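Local atomic coordinates of suppressor of RNA silencing p3 (Rice hoja blanca virus, PDB entry 3AJF), a protein that suppresses RNA-mediated gene silencing in its host, presumably by binding double-stranded RNA. Residues H37-L40 and Q41-K45; E50-S53 and V54-K57; V81-Y84 and S85-F88. One frame throughout, in Å; residues are numbered along the deposited sequence.

Contact 1: residues H37-L40 and Q41-K45; sequences HMFL and QMIRK
Four i to i+4 backbone bonds join His37-Leu40 to Gln41-Arg44, so the two segments form the last turns of the α-helix 36-44, which ends where Lys45 leaves helical geometry. On the inner side, Phe39 CE2 meets Ile43 CG1 at 4.0 Å, one turn apart, and the two side chains pass each other at a slant. It is Ile43 that reaches back: its CG1 lies beside its own backbone N (chi1 -70°) and so turns toward the ring. Phe39, with CG anti to the backbone N (chi1 -175°), points its ring out from the helix axis toward helix 17-30. There Phe23 and Phe24 meet this ring edge-to-face, and selenomethionine Met42 packs on Phe55 of helix 49-64, so this side belongs to the hydrophobic core of the helical domain, one part of a longer protein. The outer side, with Leu40, Gln41 and Arg44, is more exposed and mixes polar and aliphatic groups. The Arg44 chain, bent at chi3, folds back until NH1 lies 3.7 Å from Leu40 CB, with Leu40 O over one face of the guanidinium. Arg44 NH2 makes a weak hydrogen bond to Gln41 OE1. The Gln41 amide also closes the C-terminal end of the helix: the chain bends at chi2, NE2 donates a hydrogen bond to Lys45 O at 2.9 Å, and that oxygen lies only 6° out of the amide plane.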
# COMPACT_ATOMS: atom_id res chain seq x y z
N HIS A 37 -8.12 -13.88 -13.25
CA HIS A 37 -8.53 -14.71 -12.14
C HIS A 37 -7.73 -14.36 -10.87
O HIS A 37 -8.29 -14.25 -9.78
CB HIS A 37 -8.42 -16.18 -12.50
CG HIS A 37 -8.62 -17.09 -11.33
ND1 HIS A 37 -9.87 -17.45 -10.88
CD2 HIS A 37 -7.73 -17.72 -10.53
CE1 HIS A 37 -9.74 -18.25 -9.84
NE2 HIS A 37 -8.45 -18.43 -9.60
N MSE A 38 -6.42 -14.18 -10.99
CA MSE A 38 -5.64 -13.83 -9.82
C MSE A 38 -6.02 -12.44 -9.31
O MSE A 38 -6.00 -12.18 -8.10
CB MSE A 38 -4.15 -13.89 -10.13
CG MSE A 38 -3.73 -15.31 -10.52
SE MSE A 38 -1.89 -15.27 -11.15
CE MSE A 38 -1.28 -13.80 -9.81
N PHE A 39 -6.34 -11.54 -10.25
CA PHE A 39 -6.76 -10.18 -9.89
C PHE A 39 -8.05 -10.26 -9.06
O PHE A 39 -8.14 -9.65 -7.98
CB PHE A 39 -6.95 -9.29 -11.13
CG PHE A 39 -7.26 -7.85 -10.80
CD1 PHE A 39 -6.23 -6.95 -10.49
CD2 PHE A 39 -8.58 -7.37 -10.82
CE1 PHE A 39 -6.52 -5.60 -10.19
CE2 PHE A 39 -8.87 -6.03 -10.52
CZ PHE A 39 -7.84 -5.15 -10.20
N LEU A 40 -9.04 -11.00 -9.56
CA LEU A 40 -10.31 -11.16 -8.80
C LEU A 40 -10.13 -11.84 -7.42
O LEU A 40 -10.71 -11.43 -6.44
CB LEU A 40 -11.40 -11.86 -9.61
CG LEU A 40 -11.79 -11.12 -10.90
CD1 LEU A 40 -12.73 -11.99 -11.76
CD2 LEU A 40 -12.42 -9.73 -10.57
N GLN A 41 -9.30 -12.88 -7.36
CA GLN A 41 -9.00 -13.51 -6.08
C GLN A 41 -8.38 -12.50 -5.10
O GLN A 41 -8.72 -12.49 -3.92
CB GLN A 41 -8.03 -14.68 -6.24
CG GLN A 41 -7.61 -15.26 -4.88
CD GLN A 41 -8.78 -15.86 -4.14
OE1 GLN A 41 -9.48 -16.73 -4.67
NE2 GLN A 41 -9.02 -15.40 -2.91
N MSE A 42 -7.47 -11.66 -5.58
CA MSE A 42 -6.85 -10.67 -4.72
C MSE A 42 -7.91 -9.71 -4.19
O MSE A 42 -7.87 -9.28 -3.03
CB MSE A 42 -5.83 -9.88 -5.51
CG MSE A 42 -4.88 -9.22 -4.68
SE MSE A 42 -3.58 -10.52 -4.13
CE MSE A 42 -2.85 -11.11 -5.82
N ILE A 43 -8.85 -9.35 -5.06
CA ILE A 43 -9.92 -8.45 -4.67
C ILE A 43 -10.77 -9.05 -3.54
O ILE A 43 -11.19 -8.34 -2.59
CB ILE A 43 -10.81 -8.04 -5.90
CG1 ILE A 43 -10.02 -7.13 -6.85
CG2 ILE A 43 -12.11 -7.31 -5.44
CD1 ILE A 43 -9.72 -5.75 -6.32
N ARG A 44 -11.06 -10.35 -3.68
CA ARG A 44 -11.87 -11.07 -2.71
C ARG A 44 -11.10 -11.34 -1.43
O ARG A 44 -11.65 -11.16 -0.33
CB ARG A 44 -12.36 -12.39 -3.29
CG ARG A 44 -13.35 -12.23 -4.42
CD ARG A 44 -14.14 -13.53 -4.65
NE ARG A 44 -13.26 -14.65 -4.98
CZ ARG A 44 -12.80 -14.92 -6.20
NH1 ARG A 44 -13.10 -14.14 -7.25
NH2 ARG A 44 -12.01 -15.98 -6.37
N LYS A 45 -9.85 -11.80 -1.56
CA LYS A 45 -9.05 -12.16 -0.39
C LYS A 45 -7.65 -12.52 -0.79
O LYS A 45 -7.42 -13.62 -1.30
CB LYS A 45 -9.66 -13.31 0.43
CG LYS A 45 -9.04 -13.43 1.84
CD LYS A 45 -9.74 -14.52 2.67
CE LYS A 45 -9.18 -14.61 4.09
NZ LYS A 45 -9.57 -15.95 4.73

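Contact 2: residues E50-S53 and V54-K57; sequences ENLS and VFLK. With SO4 (sulfate ion), chain E.
Leu52 carries the packed side of this contact, reaching both Phe55 and Leu56 one turn further along the α-helix 49-64, whose regular i to i+4 bonds run from Val54 N to Glu50 O through Lys57 N to Ser53 O. Leu52 CD1 comes to 4.0 Å from Phe55 CD2, approaching the ring at a slant, while Leu52 CG lies 3.9 Å from Leu56 CD1. The two leucines differ at the first torsion: Leu52 CG is anti to its nitrogen (chi1 176°), whereas Leu56 CG sits beside its own nitrogen (chi1 -62°) and turns back toward Leu52. Phe55 is buried among Phe23, Met42, Ile43 and the edge-to-face ring of Tyr84, and Phe88 covers Leu52 and Leu56, which makes this face part of the core of the helical domain.

Elsewhere the packing is looser only at the ends of Glu50 and Lys57. Glu50 OE1 touches Val54 CG2 at 4.0 Å and stays 5.3 Å from Lys57 NZ, too far for a salt bridge, though their opposite charges may still attract. Ser53 is buried between the lysine chain and Ser64 of the second subunit. Lys57 CD, at the bend of the lysine chain (chi3 93°), lies 3.4 Å from Ser53 OG. Beyond that bend Lys57 NZ donates to O1 of a sulfate, probably from the crystallisation liquor, at 3.0 Å.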
# COMPACT_ATOMS: atom_id res chain seq x y z
N GLU A 50 3.51 -12.47 -1.75
CA GLU A 50 4.21 -11.96 -2.96
C GLU A 50 3.23 -11.37 -4.00
O GLU A 50 3.50 -10.31 -4.55
CB GLU A 50 5.16 -13.00 -3.59
CG GLU A 50 5.67 -12.64 -5.03
CD GLU A 50 6.64 -11.41 -5.13
OE1 GLU A 50 6.47 -10.39 -4.40
OE2 GLU A 50 7.56 -11.44 -6.00
N ASN A 51 2.13 -12.05 -4.29
CA ASN A 51 1.15 -11.53 -5.24
C ASN A 51 0.51 -10.24 -4.76
O ASN A 51 0.27 -9.32 -5.55
CB ASN A 51 0.06 -12.55 -5.52
CG ASN A 51 0.57 -13.78 -6.33
OD1 ASN A 51 1.69 -13.78 -6.85
ND2 ASN A 51 -0.25 -14.82 -6.42
N LEU A 52 0.22 -10.18 -3.46
CA LEU A 52 -0.35 -8.96 -2.89
C LEU A 52 0.67 -7.80 -3.00
O LEU A 52 0.30 -6.70 -3.27
CB LEU A 52 -0.78 -9.15 -1.42
CG LEU A 52 -1.32 -7.89 -0.69
CD1 LEU A 52 -2.61 -7.34 -1.33
CD2 LEU A 52 -1.54 -8.17 0.80
N SER A 53 1.95 -8.08 -2.76
CA SER A 53 3.02 -7.09 -2.89
C SER A 53 3.05 -6.48 -4.27
O SER A 53 3.14 -5.24 -4.42
CB SER A 53 4.38 -7.74 -2.61
OG SER A 53 5.41 -6.81 -2.90
N VAL A 54 2.98 -7.33 -5.29
CA VAL A 54 2.97 -6.90 -6.68
C VAL A 54 1.70 -6.05 -7.03
O VAL A 54 1.79 -4.98 -7.66
CB VAL A 54 3.09 -8.14 -7.57
CG1 VAL A 54 2.75 -7.83 -8.99
CG2 VAL A 54 4.52 -8.74 -7.47
N PHE A 55 0.53 -6.53 -6.61
CA PHE A 55 -0.76 -5.81 -6.72
C PHE A 55 -0.67 -4.41 -6.11
O PHE A 55 -0.99 -3.41 -6.77
CB PHE A 55 -1.79 -6.66 -5.99
CG PHE A 55 -3.20 -6.10 -5.88
CD1 PHE A 55 -4.15 -6.34 -6.88
CD2 PHE A 55 -3.63 -5.48 -4.68
CE1 PHE A 55 -5.50 -5.88 -6.74
CE2 PHE A 55 -4.97 -5.02 -4.53
CZ PHE A 55 -5.89 -5.23 -5.54
N LEU A 56 -0.20 -4.32 -4.86
CA LEU A 56 -0.07 -3.00 -4.20
C LEU A 56 0.97 -2.09 -4.87
O LEU A 56 0.76 -0.87 -4.97
CB LEU A 56 0.26 -3.15 -2.71
CG LEU A 56 -0.80 -3.87 -1.84
CD1 LEU A 56 -0.15 -4.19 -0.51
CD2 LEU A 56 -2.00 -3.04 -1.63
N LYS A 57 2.09 -2.67 -5.30
CA LYS A 57 3.14 -1.88 -5.93
C LYS A 57 2.69 -1.25 -7.25
O LYS A 57 3.12 -0.12 -7.57
CB LYS A 57 4.39 -2.73 -6.15
CG LYS A 57 5.20 -2.90 -4.91
CD LYS A 57 5.97 -4.20 -4.95
CE LYS A 57 7.35 -4.08 -5.49
NZ LYS A 57 7.81 -5.50 -5.80
S SO4 E . 7.16 -4.61 -9.49
O1 SO4 E . 6.86 -5.74 -8.62
O2 SO4 E . 5.95 -4.03 -10.06
O3 SO4 E . 8.06 -5.09 -10.53
O4 SO4 E . 7.83 -3.55 -8.75

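Contact 3: residues V81-Y84 and S85-F88; sequences VSTY and SEYF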
# COMPACT_ATOMS: atom_id res chain seq x y z
N VAL A 81 -5.38 0.81 -1.84
CA VAL A 81 -4.05 0.56 -1.30
C VAL A 81 -4.13 0.37 0.22
O VAL A 81 -3.58 -0.59 0.79
CB VAL A 81 -3.01 1.67 -1.67
CG1 VAL A 81 -1.73 1.48 -0.84
CG2 VAL A 81 -2.66 1.56 -3.07
N SER A 82 -4.81 1.32 0.86
CA SER A 82 -4.90 1.38 2.30
C SER A 82 -5.59 0.13 2.84
O SER A 82 -5.09 -0.50 3.81
CB SER A 82 -5.59 2.70 2.70
OG SER A 82 -6.03 2.65 4.02
N THR A 83 -6.70 -0.26 2.21
CA THR A 83 -7.45 -1.43 2.65
C THR A 83 -6.81 -2.79 2.35
O THR A 83 -6.84 -3.68 3.19
CB THR A 83 -8.96 -1.45 2.15
OG1 THR A 83 -9.00 -1.66 0.75
CG2 THR A 83 -9.59 -0.16 2.39
N TYR A 84 -6.20 -2.95 1.16
CA TYR A 84 -5.68 -4.26 0.81
C TYR A 84 -4.36 -4.52 1.52
O TYR A 84 -4.01 -5.67 1.78
CB TYR A 84 -5.58 -4.42 -0.71
CG TYR A 84 -6.95 -4.81 -1.22
CD1 TYR A 84 -7.83 -3.85 -1.70
CD2 TYR A 84 -7.38 -6.14 -1.15
CE1 TYR A 84 -9.12 -4.19 -2.12
CE2 TYR A 84 -8.68 -6.50 -1.57
CZ TYR A 84 -9.53 -5.52 -2.04
OH TYR A 84 -10.79 -5.87 -2.45
N SER A 85 -3.64 -3.45 1.88
CA SER A 85 -2.43 -3.61 2.69
C SER A 85 -2.73 -4.26 4.04
O SER A 85 -1.87 -4.96 4.62
CB SER A 85 -1.68 -2.27 2.86
OG SER A 85 -2.46 -1.37 3.64
N GLU A 86 -3.96 -4.10 4.51
CA GLU A 86 -4.37 -4.66 5.82
C GLU A 86 -4.19 -6.16 5.92
O GLU A 86 -3.96 -6.69 7.00
CB GLU A 86 -5.83 -4.32 6.15
CG GLU A 86 -6.12 -2.81 6.20
CD GLU A 86 -7.62 -2.51 6.42
OE1 GLU A 86 -8.36 -3.47 6.70
OE2 GLU A 86 -8.04 -1.33 6.31
N TYR A 87 -4.24 -6.85 4.78
CA TYR A 87 -4.20 -8.29 4.79
C TYR A 87 -2.82 -8.78 5.24
O TYR A 87 -2.69 -9.90 5.73
CB TYR A 87 -4.60 -8.83 3.40
CG TYR A 87 -6.12 -8.74 3.18
CD1 TYR A 87 -6.95 -9.74 3.65
CD2 TYR A 87 -6.69 -7.66 2.53
CE1 TYR A 87 -8.35 -9.68 3.48
CE2 TYR A 87 -8.11 -7.58 2.35
CZ TYR A 87 -8.91 -8.61 2.83
OH TYR A 87 -10.29 -8.59 2.70
N PHE A 88 -1.80 -7.92 5.17
CA PHE A 88 -0.46 -8.32 5.64
C PHE A 88 -0.38 -8.69 7.12
O PHE A 88 0.60 -9.34 7.54
CB PHE A 88 0.60 -7.26 5.35
CG PHE A 88 1.09 -7.29 3.92
CD1 PHE A 88 1.54 -8.47 3.35
CD2 PHE A 88 1.10 -6.13 3.15
CE1 PHE A 88 2.04 -8.50 2.05
CE2 PHE A 88 1.58 -6.16 1.83
CZ PHE A 88 2.04 -7.36 1.29
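Tyr84 and Tyr87 run alongside each other at the end of helix 74-85, and with Ser85 and Glu86 they make up most of the contact between 81-84 and 85-88. The backbone bonds come first. Ser85 N donates to Val81 O in the α-helical i to i+4 pattern, but after it the spacing shortens: Glu86 N bonds to Thr83 O and Tyr87 N to Tyr84 O, both at 3.2 Å, and Phe88 N to Ser85 O at 3.0 Å. In the first two of these i to i+3 bonds the donor stands well above the carbonyl plane, a tighter winding than that of the preceding turns.

Among the side-chain hydrogen bonds, Ser85 OG donates to Ser82 O at 2.8 Å. A first torsion of 67° tucks the hydroxyl back against the preceding turn and gives the buried Ser85 a partner, reached from above the carbonyl plane of Ser82 and not on a lone pair. The Ser82 hydroxyl pairs instead with Ser82 of the second subunit, and Val81 packs on that subunit's Ser85, so this face of the helix lies in the dimer interface. Tyr84 OH bonds to Ile43 O.

The remaining contacts are packing. The rings of Tyr84 and Tyr87 are nearly parallel, with planes at 24°, but offset with little overlap, their centroids 5.9 Å apart. Tyr84 CD2 lies 3.9 Å from Tyr87 CE2. The edge of the Tyr87 ring abuts Tyr84 O and CA. Glu86 CB and CG lie against Thr83 O, with CG 3.2 Å from the oxygen. Residues 86-88 keep helical phi/psi without the regular bonds, and this passage from i to i+4 to i to i+3 bonding is typical of an α-helix tightening into a 3-10-like turn at its C-terminal end.

In the fold
From the N terminus, the hairpin strands 9-10 and 13-14 and helix 17-30 come before all three contacts, which then follow in series without nesting or crossing. Each is local to its stretch of chain, closing turns of helix 36-44 (contact 1), helix 49-64 (contact 2) and the C-terminal end of helix 74-85 (contact 3). Between them they draw three helices together. Contact 1 meets contact 2 where Met42 CE packs on Asn51 CB, and meets contact 3 where Met42 O packs on Tyr84 CE2. Contacts 2 and 3 join through Leu56 and Phe88. Both also touch the second subunit, so helices 49-64 and 74-85 form part of the dimer interface.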